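Local structure of Dph2 (Pyrococcus horikoshii, 3LZD) at residues K48-R52 and I53-R57; F76-N80 and N81-F85; V157-A161 and Q162-Q166. The protein catalyses the first step of diphthamide biosynthesis, using a [4Fe-4S] cluster to transfer the 3-amino-3-carboxypropyl group of S-adenosyl-L-methionine to a histidine of elongation factor 2. All blocks are in the same frame, centred on the assembly; numbering follows the deposited sequence.

Interaction 1 (K48-R52 and I53-R57); sequences KELKR and IGAKR
The Arg-52 side chain leaves the helix with CG opposite the backbone N (chi1 -174°) and bends at chi3, which swings the guanidinium back past Ile-53; the isoleucine, for its part, holds CG1 between its own backbone N and carbonyl carbon (chi1 59°), leaving CG2 turned to the arginine. The methyl CG2 of Ile-53 approaches NH2 of Arg-52 obliquely at 3.7 Å, while CG1 of Ile-53 lies 3.4 Å from O of Leu-50. The same bend gives Arg-52 a side-on grip on Glu-49, one turn earlier: NE of Arg-52 is 3.1 Å and NH1 of Arg-52 2.9 Å from a single oxygen, OE1 of Glu-49. That oxygen lies close to the guanidinium plane, yet both nitrogens reach it from the same face of the carboxylate, in a salt bridge that should limit rotation of the arginine end. On the inner side, CD2 of Leu-50 packs against CB of Ala-55 at 3.9 Å, and Ile-82, Ile-111 and Ile-127 close round the leucine.

The backbone finishes the turn. O of Leu-50 accepts a nearly straight bond from N of Ala-55 (3.1 Å, 166° at the hydrogen) and a weak one from N of Ile-53. N of Gly-54 binds O of Lys-51 at 3.2 Å. Gly-54 has the left-handed backbone conformation that glycine adopts most readily, and with it the chain turns out of helix 43-52 toward strand 57-61. The bonds from Ala-55 to Leu-50 and from Gly-54 to Lys-51, with Gly-54 as C-prime, make the Schellman motif that ends the helix.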
# COMPACT_ATOMS: atom_id res chain seq x y z
N LYS A 48 -24.92 7.68 -17.87
CA LYS A 48 -25.04 8.80 -18.81
C LYS A 48 -23.73 9.54 -18.99
O LYS A 48 -23.28 9.75 -20.12
CB LYS A 48 -26.12 9.79 -18.35
N GLU A 49 -23.12 9.96 -17.88
CA GLU A 49 -21.85 10.67 -17.96
C GLU A 49 -20.74 9.79 -18.54
O GLU A 49 -19.80 10.30 -19.14
CB GLU A 49 -21.43 11.17 -16.58
CG GLU A 49 -22.35 12.25 -16.05
CD GLU A 49 -22.50 13.41 -17.01
OE1 GLU A 49 -21.49 14.09 -17.30
OE2 GLU A 49 -23.63 13.64 -17.49
N LEU A 50 -20.85 8.48 -18.37
CA LEU A 50 -19.83 7.58 -18.91
C LEU A 50 -20.04 7.35 -20.42
O LEU A 50 -19.07 7.37 -21.18
CB LEU A 50 -19.84 6.24 -18.15
CG LEU A 50 -19.22 6.21 -16.74
CD1 LEU A 50 -19.33 4.81 -16.16
CD2 LEU A 50 -17.75 6.61 -16.80
N LYS A 51 -21.30 7.16 -20.84
CA LYS A 51 -21.62 6.96 -22.26
C LYS A 51 -21.25 8.22 -23.03
O LYS A 51 -20.83 8.15 -24.19
CB LYS A 51 -23.11 6.68 -22.47
CG LYS A 51 -23.62 5.33 -21.96
CD LYS A 51 -23.12 4.16 -22.80
CE LYS A 51 -23.97 2.92 -22.54
NZ LYS A 51 -23.43 1.68 -23.20
N ARG A 52 -21.41 9.36 -22.37
CA ARG A 52 -21.11 10.66 -22.96
C ARG A 52 -19.63 10.84 -23.29
O ARG A 52 -19.30 11.50 -24.27
CB ARG A 52 -21.57 11.78 -22.02
CG ARG A 52 -21.45 13.18 -22.61
CD ARG A 52 -21.98 14.23 -21.64
NE ARG A 52 -21.22 14.25 -20.39
CZ ARG A 52 -19.93 14.57 -20.31
NH1 ARG A 52 -19.31 14.55 -19.13
NH2 ARG A 52 -19.27 14.93 -21.40
N ILE A 53 -18.74 10.28 -22.49
CA ILE A 53 -17.32 10.44 -22.81
C ILE A 53 -16.77 9.20 -23.50
O ILE A 53 -15.56 9.09 -23.71
CB ILE A 53 -16.47 10.77 -21.57
CG1 ILE A 53 -16.61 9.66 -20.52
CG2 ILE A 53 -16.89 12.13 -21.01
CD1 ILE A 53 -15.82 9.92 -19.25
N GLY A 54 -17.66 8.27 -23.85
CA GLY A 54 -17.23 7.05 -24.52
C GLY A 54 -16.35 6.10 -23.73
O GLY A 54 -15.51 5.39 -24.29
N ALA A 55 -16.56 6.04 -22.42
CA ALA A 55 -15.75 5.16 -21.58
C ALA A 55 -16.15 3.69 -21.75
O ALA A 55 -17.34 3.36 -21.76
CB ALA A 55 -15.88 5.57 -20.11
N LYS A 56 -15.15 2.83 -21.89
CA LYS A 56 -15.38 1.40 -22.06
C LYS A 56 -14.91 0.58 -20.86
O LYS A 56 -15.45 -0.49 -20.59
CB LYS A 56 -14.65 0.90 -23.31
CG LYS A 56 -15.54 0.75 -24.54
CD LYS A 56 -15.97 2.08 -25.12
CE LYS A 56 -16.73 1.87 -26.42
NZ LYS A 56 -17.19 3.14 -27.03
N ARG A 57 -13.91 1.07 -20.15
CA ARG A 57 -13.35 0.35 -19.00
C ARG A 57 -13.15 1.34 -17.85
O ARG A 57 -12.39 2.30 -17.96
CB ARG A 57 -12.01 -0.28 -19.41
CG ARG A 57 -11.36 -1.18 -18.36
CD ARG A 57 -9.98 -1.70 -18.81
NE ARG A 57 -10.01 -2.80 -19.78
CZ ARG A 57 -10.00 -2.66 -21.11
NH1 ARG A 57 -9.94 -1.46 -21.67
NH2 ARG A 57 -10.02 -3.74 -21.88

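Interaction 2 (F76-N80 and N81-F85); sequences FLEEN and NIEVF
Glu-78 reaches Val-84 through a carboxylate-to-backbone hydrogen bond: OE2 of Glu-78 accepts from N of Val-84 at 3.0 Å, nearly straight (162°), on the anti side of the carboxylate and 17° out of its plane. The bend at chi2 (-134°) brings OE2 within reach of the Val-84 N-H, although the side chain sets out away from the strand. Its other oxygen, OE1, forms salt bridges with Arg-298 and Lys-291 of the second subunit, so one carboxylate ties helix end, strand and dimer partner together.

Apolar contact follows the same path. CG2 of Val-84 rests against CB of Leu-77 at 3.7 Å and against CG of Glu-78 at 3.8 Å, the glutamate chain crossing the valine at a slant. These contacts fasten the last turn of helix 67-78 to the start of strand 83-87, the second half of a beta-alpha-beta unit that begins with strand 57-61.

Backbone bonds across the turn are long and weak: N of Ile-82 to O of Leu-77 at 3.4 Å, and N of Asn-81 to O of Glu-78 at 3.5 Å. A CA-H...O contact adds to them, with CA of Glu-78 3.3 Å from O of Ile-82.

A side-chain amide bonds back to the helix: ND2 of Asn-80 donates to O of Phe-76 at 3.0 Å and also lies 3.6 Å above one face of the Phe-76 ring, offset toward its rim.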
# COMPACT_ATOMS: atom_id res chain seq x y z
N PHE A 76 -24.28 -3.25 -12.55
CA PHE A 76 -25.17 -2.44 -13.35
C PHE A 76 -24.47 -1.89 -14.60
O PHE A 76 -25.02 -1.93 -15.71
CB PHE A 76 -25.72 -1.27 -12.53
CG PHE A 76 -26.48 -0.27 -13.35
CD1 PHE A 76 -27.72 -0.59 -13.89
CD2 PHE A 76 -25.91 0.97 -13.64
CE1 PHE A 76 -28.39 0.30 -14.72
CE2 PHE A 76 -26.57 1.88 -14.47
CZ PHE A 76 -27.81 1.54 -15.02
N LEU A 77 -23.26 -1.36 -14.43
CA LEU A 77 -22.54 -0.81 -15.56
C LEU A 77 -22.13 -1.88 -16.58
O LEU A 77 -22.17 -1.63 -17.79
CB LEU A 77 -21.32 -0.02 -15.06
CG LEU A 77 -21.62 1.23 -14.22
CD1 LEU A 77 -20.31 1.86 -13.76
CD2 LEU A 77 -22.42 2.25 -15.04
N GLU A 78 -21.77 -3.06 -16.11
CA GLU A 78 -21.38 -4.15 -17.00
C GLU A 78 -22.56 -4.64 -17.85
O GLU A 78 -22.35 -5.19 -18.94
CB GLU A 78 -20.80 -5.32 -16.22
CG GLU A 78 -19.46 -5.01 -15.60
CD GLU A 78 -18.45 -6.11 -15.82
OE1 GLU A 78 -18.80 -7.30 -15.60
OE2 GLU A 78 -17.31 -5.79 -16.21
N GLU A 79 -23.78 -4.48 -17.35
CA GLU A 79 -24.96 -4.90 -18.10
C GLU A 79 -25.24 -3.86 -19.17
O GLU A 79 -26.17 -4.01 -19.97
CB GLU A 79 -26.19 -5.01 -17.19
CG GLU A 79 -26.13 -6.14 -16.18
CD GLU A 79 -27.28 -6.09 -15.20
OE1 GLU A 79 -27.43 -5.06 -14.50
OE2 GLU A 79 -28.03 -7.09 -15.11
N ASN A 80 -24.43 -2.80 -19.18
CA ASN A 80 -24.59 -1.74 -20.15
C ASN A 80 -23.34 -1.51 -20.99
O ASN A 80 -23.03 -0.39 -21.41
CB ASN A 80 -25.03 -0.44 -19.45
CG ASN A 80 -26.50 -0.46 -19.06
OD1 ASN A 80 -27.39 -0.27 -19.89
ND2 ASN A 80 -26.77 -0.73 -17.78
N ASN A 81 -22.62 -2.59 -21.22
CA ASN A 81 -21.44 -2.56 -22.06
C ASN A 81 -20.25 -1.74 -21.64
O ASN A 81 -19.61 -1.09 -22.47
CB ASN A 81 -21.85 -2.14 -23.46
CG ASN A 81 -22.59 -3.23 -24.18
OD1 ASN A 81 -22.00 -4.24 -24.55
ND2 ASN A 81 -23.89 -3.05 -24.35
N ILE A 82 -19.94 -1.78 -20.35
CA ILE A 82 -18.78 -1.07 -19.82
C ILE A 82 -18.06 -2.07 -18.92
O ILE A 82 -18.66 -2.62 -18.00
CB ILE A 82 -19.20 0.17 -19.03
CG1 ILE A 82 -19.96 1.12 -19.97
CG2 ILE A 82 -17.97 0.86 -18.43
CD1 ILE A 82 -20.39 2.42 -19.34
N GLU A 83 -16.79 -2.34 -19.22
CA GLU A 83 -16.02 -3.27 -18.41
C GLU A 83 -15.70 -2.53 -17.11
O GLU A 83 -15.31 -1.37 -17.14
CB GLU A 83 -14.75 -3.68 -19.14
CG GLU A 83 -13.88 -4.69 -18.40
CD GLU A 83 -12.78 -5.27 -19.29
OE1 GLU A 83 -12.11 -4.47 -19.99
OE2 GLU A 83 -12.57 -6.50 -19.28
N VAL A 84 -15.88 -3.21 -15.98
CA VAL A 84 -15.65 -2.60 -14.68
C VAL A 84 -14.68 -3.37 -13.79
O VAL A 84 -14.79 -4.59 -13.65
CB VAL A 84 -16.99 -2.44 -13.94
CG1 VAL A 84 -16.77 -1.79 -12.57
CG2 VAL A 84 -17.95 -1.62 -14.79
N PHE A 85 -13.74 -2.65 -13.19
CA PHE A 85 -12.76 -3.20 -12.26
C PHE A 85 -13.03 -2.49 -10.91
O PHE A 85 -13.37 -1.31 -10.88
CB PHE A 85 -11.31 -2.85 -12.65
CG PHE A 85 -10.84 -3.45 -13.96
CD1 PHE A 85 -9.65 -3.02 -14.53
CD2 PHE A 85 -11.58 -4.43 -14.62
CE1 PHE A 85 -9.19 -3.53 -15.75
CE2 PHE A 85 -11.13 -4.95 -15.85
CZ PHE A 85 -9.94 -4.49 -16.41

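Interaction 3 (V157-A161 and Q162-Q166); sequences VTTTA and QHIHQ
His-163 leans back on Thr-159, at the end of the strand, and Thr-160, which opens the turn, and its side chain can be followed outward from CB. CB of His-163 sits 3.3 Å from OG1 of Thr-159, the two side chains crossing at about a right angle. With chi1 at -58°, CG lies beside the histidine's own backbone N, which sets the ring where Gln-162 can lie over it. CG is still near Thr-159 OG1, whereas CD2 of His-163 comes 3.9 Å from OG1 of Thr-160; neither hydroxyl meets the ring squarely by face or edge. One face is clearly occupied: CG of Gln-162 stands 3.5 Å above the ring plane, over its centre. Ala-133 and Val-135, from another loop, also pack against the histidine.

Gln-162 is placed there beside Thr-160, the two side chains pointing the same way with CG of Gln-162 3.5 Å from OG1 of Thr-160. Thr-159 uses its other branch on Ile-164, with CG2 of Thr-159 4.0 Å from CD1 of Ile-164. Its OG1 is hydrogen-bonded to O of Ile-214 on the adjacent strand. A glycine here removes both branches, which would probably leave the Ile-214 carbonyl without its hydroxyl mate and open a gap beside His-163 CB and Ile-164.

Two backbone bonds curl the chain: N of His-163 to O of Thr-160 at 3.0 Å, and N of Ile-164 to O of Ala-161 at 3.2 Å. Ile-164 also covers the latter carbonyl tightly with CG2. Overlapping type I turns thus lead from strand 154-159 to helix 167-176, forming a strand-to-helix loop at the C-terminal end of a strand that runs parallel to its neighbours 180-182 and 210-214, on the approach to the [4Fe-4S] cluster.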
# COMPACT_ATOMS: atom_id res chain seq x y z
N VAL A 157 -20.90 28.42 11.43
CA VAL A 157 -21.49 27.09 11.35
C VAL A 157 -20.71 26.19 10.41
O VAL A 157 -20.41 26.57 9.27
CB VAL A 157 -22.98 27.18 10.93
CG1 VAL A 157 -23.60 25.80 10.82
CG2 VAL A 157 -23.74 28.00 11.97
N THR A 158 -20.39 24.99 10.90
CA THR A 158 -19.60 24.01 10.17
C THR A 158 -20.17 22.61 10.30
O THR A 158 -20.91 22.32 11.25
CB THR A 158 -18.16 23.93 10.73
OG1 THR A 158 -18.20 23.52 12.11
CG2 THR A 158 -17.47 25.28 10.67
N THR A 159 -19.83 21.75 9.35
CA THR A 159 -20.27 20.37 9.37
C THR A 159 -19.35 19.56 8.46
O THR A 159 -18.44 20.11 7.84
CB THR A 159 -21.75 20.23 8.92
OG1 THR A 159 -22.20 18.91 9.20
CG2 THR A 159 -21.90 20.50 7.43
N THR A 160 -19.57 18.25 8.40
CA THR A 160 -18.77 17.38 7.54
C THR A 160 -19.58 17.15 6.25
O THR A 160 -20.77 17.45 6.18
CB THR A 160 -18.54 16.00 8.19
OG1 THR A 160 -19.80 15.43 8.54
CG2 THR A 160 -17.66 16.11 9.44
N ALA A 161 -18.92 16.56 5.26
CA ALA A 161 -19.50 16.29 3.95
C ALA A 161 -20.88 15.65 3.96
O ALA A 161 -21.77 16.08 3.24
CB ALA A 161 -18.53 15.41 3.14
N GLN A 162 -21.06 14.64 4.79
CA GLN A 162 -22.34 13.92 4.84
C GLN A 162 -23.56 14.71 5.29
O GLN A 162 -24.70 14.28 5.04
CB GLN A 162 -22.19 12.67 5.72
CG GLN A 162 -21.99 12.99 7.19
CD GLN A 162 -21.78 11.74 8.01
OE1 GLN A 162 -22.57 10.80 7.95
NE2 GLN A 162 -20.71 11.73 8.80
N HIS A 163 -23.36 15.86 5.94
CA HIS A 163 -24.49 16.68 6.38
C HIS A 163 -24.50 18.04 5.69
O HIS A 163 -25.30 18.92 6.05
CB HIS A 163 -24.44 16.89 7.90
CG HIS A 163 -24.44 15.62 8.69
ND1 HIS A 163 -25.41 14.66 8.54
CD2 HIS A 163 -23.57 15.14 9.60
CE1 HIS A 163 -25.13 13.64 9.33
NE2 HIS A 163 -24.02 13.91 9.98
N ILE A 164 -23.62 18.22 4.71
CA ILE A 164 -23.48 19.50 4.01
C ILE A 164 -24.75 20.03 3.34
O ILE A 164 -24.98 21.23 3.32
CB ILE A 164 -22.30 19.42 2.97
CG1 ILE A 164 -21.84 20.83 2.59
CG2 ILE A 164 -22.72 18.65 1.74
CD1 ILE A 164 -21.09 21.57 3.70
N HIS A 165 -25.57 19.13 2.80
CA HIS A 165 -26.81 19.55 2.16
C HIS A 165 -27.76 20.11 3.20
O HIS A 165 -28.70 20.80 2.86
CB HIS A 165 -27.47 18.36 1.46
CG HIS A 165 -27.72 17.19 2.36
ND1 HIS A 165 -26.70 16.55 3.03
CD2 HIS A 165 -28.86 16.55 2.70
CE1 HIS A 165 -27.21 15.56 3.75
NE2 HIS A 165 -28.52 15.54 3.57
N GLN A 166 -27.51 19.81 4.47
CA GLN A 166 -28.37 20.29 5.55
C GLN A 166 -27.97 21.66 6.10
O GLN A 166 -28.69 22.24 6.92
CB GLN A 166 -28.39 19.28 6.70
CG GLN A 166 -29.12 17.97 6.39
CD GLN A 166 -30.61 18.06 6.65
OE1 GLN A 166 -31.05 18.62 7.66
NE2 GLN A 166 -31.40 17.47 5.75

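In the fold
Interactions 1 and 2, centres 10 Å apart, meet where strands 57-61 and 83-87 lie side by side, in a sheet that runs on into the second subunit through Phe-85. O of Lys-56 lies 2.7 Å from N of Glu-83, a probable hydrogen bond where the two strands begin to pair, and NE of Arg-57 forms a salt bridge with OE1 of Glu-83, also at 2.7 Å. Lys-51 NZ adds a hydrogen bond to Asn-80 O. Both lie away from the cluster. Interaction 3, on a different sheet, has its centre about 31 Å from that of interaction 1 and 33 Å from that of interaction 2; its Ala-161 side chain is about 9 Å from the iron-sulfur cluster.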